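Local coordinates for putative fimbrial associated sortase-like protein (Corynebacterium diphtheriae, PDB 6BWE) that probably acts as a class C sortase, a cysteine transpeptidase that cross-links pilin subunits into pili on the bacterial surface, at residues V77-S82 with L90-G95. The protein carries 2 engineered substitutions. Sequence-based numbering, arbitrary orientation. Where two conformers were deposited one is given.
Sequences VIASIS and LPIYHG
Ile78 and Ala79 both stand opposite Ile92, a classic beta bulge in the antiparallel hairpin of strands 77-83 and 88-94. The evidence lies in two bonds on one residue: Ile78 N donates to Ile92 O at 2.8 Å, while Ile92 N donates to Ala79 O at 2.8 Å, with that donor tilted 22° from the Ala79 carbonyl plane. Beyond the bulge the pairing is regular, Ile81 and Leu90 exchanging both backbone bonds.

Ile78 leaves the extended backbone form (psi -26°), and its side chain starts toward the partner strand. A chi1 of 59° sets CG1 between backbone N and carbonyl carbon, 3.3 Å from Ile92 O and beside Ile92 CG2. Its CG2 sits over one face of the His94 ring, 3.5 Å from the centroid, a CH-pi contact. Ile92 fills the next hollow: its CD1 lies 4.1 Å from Ala79 CB and 4.0 Å from Ile81 CB. At the start of the strand the two methyls of Val77 divide, CG1 meeting Pro91 CB at 3.9 Å and CG2 approaching the Tyr93 ring obliquely.

In the sortase beta fold, backbone hydrogen bonds join Ser80 to Thr151 of flanking strand 147-152, and Pro91 and Tyr93 to Leu105 of strand 105-107; Tyr64 of helix 59-66 meets the His94 ring edge-to-face.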
ATOM      1  N   VAL A  77       1.557 -17.495  15.256  1.00 21.80           N
ATOM      2  CA  VAL A  77       2.112 -17.989  13.991  1.00 22.10           C
ATOM      3  C   VAL A  77       0.990 -17.861  12.960  1.00 21.89           C
ATOM      4  O   VAL A  77      -0.049 -18.544  13.075  1.00 22.57           O
ATOM      5  CB  VAL A  77       2.540 -19.459  14.104  1.00 22.67           C
ATOM      6  CG1 VAL A  77       2.975 -19.970  12.728  1.00 23.03           C
ATOM      7  CG2 VAL A  77       3.688 -19.605  15.107  1.00 23.30           C
ATOM      8  N   ILE A  78       1.179 -17.001  11.961  1.00 20.68           N
ATOM      9  CA  ILE A  78       0.115 -16.757  10.983  1.00 20.74           C
ATOM     10  C   ILE A  78       0.120 -17.802   9.856  1.00 20.29           C
ATOM     11  O   ILE A  78      -0.897 -18.035   9.246  1.00 20.75           O
ATOM     12  CB  ILE A  78       0.091 -15.322  10.421  1.00 20.57           C
ATOM     13  CG1 ILE A  78       1.381 -14.916   9.712  1.00 20.67           C
ATOM     14  CG2 ILE A  78      -0.164 -14.349  11.547  1.00 22.00           C
ATOM     15  CD1 ILE A  78       1.259 -13.641   8.892  1.00 21.12           C
ATOM     16  N   ALA A  79       1.277 -18.386   9.586  1.00 19.89           N
ATOM     17  CA  ALA A  79       1.457 -19.418   8.584  1.00 20.51           C
ATOM     18  C   ALA A  79       2.814 -20.051   8.783  1.00 21.38           C
ATOM     19  O   ALA A  79       3.637 -19.558   9.541  1.00 20.45           O
ATOM     20  CB  ALA A  79       1.354 -18.838   7.168  1.00 20.02           C
ATOM     21  N   SER A  80       3.045 -21.195   8.153  1.00 22.80           N
ATOM     22  CA  SER A  80       4.387 -21.743   8.140  1.00 24.46           C
ATOM     23  C   SER A  80       4.786 -22.004   6.694  1.00 24.17           C
ATOM     24  O   SER A  80       3.933 -22.083   5.806  1.00 25.70           O
ATOM     25  CB  SER A  80       4.501 -23.024   8.984  1.00 25.78           C
ATOM     26  OG  SER A  80       3.616 -24.003   8.500  1.00 28.97           O
ATOM     27  N   ILE A  81       6.085 -22.095   6.484  1.00 24.11           N
ATOM     28  CA  ILE A  81       6.642 -22.278   5.174  1.00 23.60           C
ATOM     29  C   ILE A  81       7.565 -23.472   5.209  1.00 24.46           C
ATOM     30  O   ILE A  81       8.264 -23.670   6.180  1.00 25.09           O
ATOM     31  CB  ILE A  81       7.327 -20.991   4.674  1.00 24.41           C
ATOM     32  CG1 ILE A  81       7.741 -21.112   3.215  1.00 24.73           C
ATOM     33  CG2 ILE A  81       8.549 -20.634   5.490  1.00 25.26           C
ATOM     34  CD1 ILE A  81       7.940 -19.765   2.533  1.00 24.88           C
ATOM     35  N   SER A  82       7.515 -24.268   4.145  1.00 24.42           N
ATOM     36  CA  SER A  82       8.451 -25.365   3.906  0.60 24.60           C
ATOM     37  C   SER A  82       9.148 -25.168   2.566  1.00 24.90           C
ATOM     38  O   SER A  82       8.488 -24.926   1.569  1.00 24.45           O
ATOM     39  CB  SER A  82       7.702 -26.691   3.878  0.60 25.69           C
ATOM     40  OG  SER A  82       8.593 -27.745   3.610  0.60 26.67           O
ATOM     41  N   LEU A  90       9.723 -23.243   8.731  1.00 23.52           N
ATOM     42  CA  LEU A  90       9.770 -22.074   9.593  1.00 23.01           C
ATOM     43  C   LEU A  90       8.393 -21.413   9.794  1.00 22.00           C
ATOM     44  O   LEU A  90       7.572 -21.430   8.880  1.00 21.66           O
ATOM     45  CB  LEU A  90      10.721 -21.028   9.009  1.00 23.15           C
ATOM     46  CG  LEU A  90      12.203 -21.391   8.905  1.00 22.96           C
ATOM     47  CD1 LEU A  90      12.970 -20.400   8.088  1.00 23.19           C
ATOM     48  CD2 LEU A  90      12.773 -21.410  10.287  1.00 24.51           C
ATOM     49  N   PRO A  91       8.170 -20.840  10.999  1.00 21.86           N
ATOM     50  CA  PRO A  91       6.975 -20.067  11.270  1.00 22.23           C
ATOM     51  C   PRO A  91       7.062 -18.656  10.655  1.00 21.30           C
ATOM     52  O   PRO A  91       8.162 -18.054  10.575  1.00 21.09           O
ATOM     53  CB  PRO A  91       6.923 -20.033  12.808  1.00 22.62           C
ATOM     54  CG  PRO A  91       8.348 -20.093  13.220  1.00 22.87           C
ATOM     55  CD  PRO A  91       9.045 -20.931  12.180  1.00 22.55           C
ATOM     56  N   ILE A  92       5.888 -18.131  10.272  1.00 20.34           N
ATOM     57  CA  ILE A  92       5.755 -16.760   9.824  1.00 20.35           C
ATOM     58  C   ILE A  92       4.859 -16.025  10.851  1.00 19.97           C
ATOM     59  O   ILE A  92       3.825 -16.545  11.231  1.00 19.45           O
ATOM     60  CB  ILE A  92       5.146 -16.680   8.424  1.00 20.72           C
ATOM     61  CG1 ILE A  92       5.994 -17.481   7.396  1.00 21.23           C
ATOM     62  CG2 ILE A  92       5.050 -15.209   8.014  1.00 20.95           C
ATOM     63  CD1 ILE A  92       5.242 -17.853   6.110  1.00 21.98           C
ATOM     64  N   TYR A  93       5.250 -14.805  11.214  1.00 19.61           N
ATOM     65  CA  TYR A  93       4.530 -13.944  12.128  1.00 19.39           C
ATOM     66  C   TYR A  93       4.130 -12.661  11.448  1.00 19.53           C
ATOM     67  O   TYR A  93       4.681 -12.310  10.406  1.00 18.37           O
ATOM     68  CB  TYR A  93       5.424 -13.600  13.310  1.00 19.53           C
ATOM     69  CG  TYR A  93       5.873 -14.810  14.101  1.00 19.69           C
ATOM     70  CD1 TYR A  93       5.108 -15.295  15.129  1.00 20.24           C
ATOM     71  CD2 TYR A  93       7.056 -15.473  13.783  1.00 20.21           C
ATOM     72  CE1 TYR A  93       5.513 -16.403  15.866  1.00 21.89           C
ATOM     73  CE2 TYR A  93       7.477 -16.589  14.523  1.00 21.78           C
ATOM     74  CZ  TYR A  93       6.695 -17.048  15.547  1.00 22.00           C
ATOM     75  OH  TYR A  93       7.072 -18.171  16.258  1.00 25.35           O
ATOM     76  N   HIS A  94       3.157 -11.952  12.030  1.00 19.13           N
ATOM     77  CA  HIS A  94       2.884 -10.593  11.587  1.00 20.09           C
ATOM     78  C   HIS A  94       4.113  -9.695  11.771  1.00 20.18           C
ATOM     79  O   HIS A  94       4.770  -9.740  12.794  1.00 20.63           O
ATOM     80  CB  HIS A  94       1.799  -9.918  12.411  1.00 19.67           C
ATOM     81  CG  HIS A  94       0.440 -10.495  12.271  1.00 20.61           C
ATOM     82  ND1 HIS A  94      -0.130 -11.242  13.270  1.00 20.96           N
ATOM     83  CD2 HIS A  94      -0.523 -10.312  11.344  1.00 21.44           C
ATOM     84  CE1 HIS A  94      -1.364 -11.551  12.927  1.00 21.01           C
ATOM     85  NE2 HIS A  94      -1.619 -11.027  11.752  1.00 20.33           N
ATOM     86  N   GLY A  95       4.375  -8.839  10.796  1.00 20.08           N
ATOM     87  CA  GLY A  95       5.351  -7.781  10.944  1.00 19.49           C
ATOM     88  C   GLY A  95       6.786  -8.218  10.862  1.00 19.63           C
ATOM     89  O   GLY A  95       7.114  -9.418  10.657  1.00 19.29           O
TER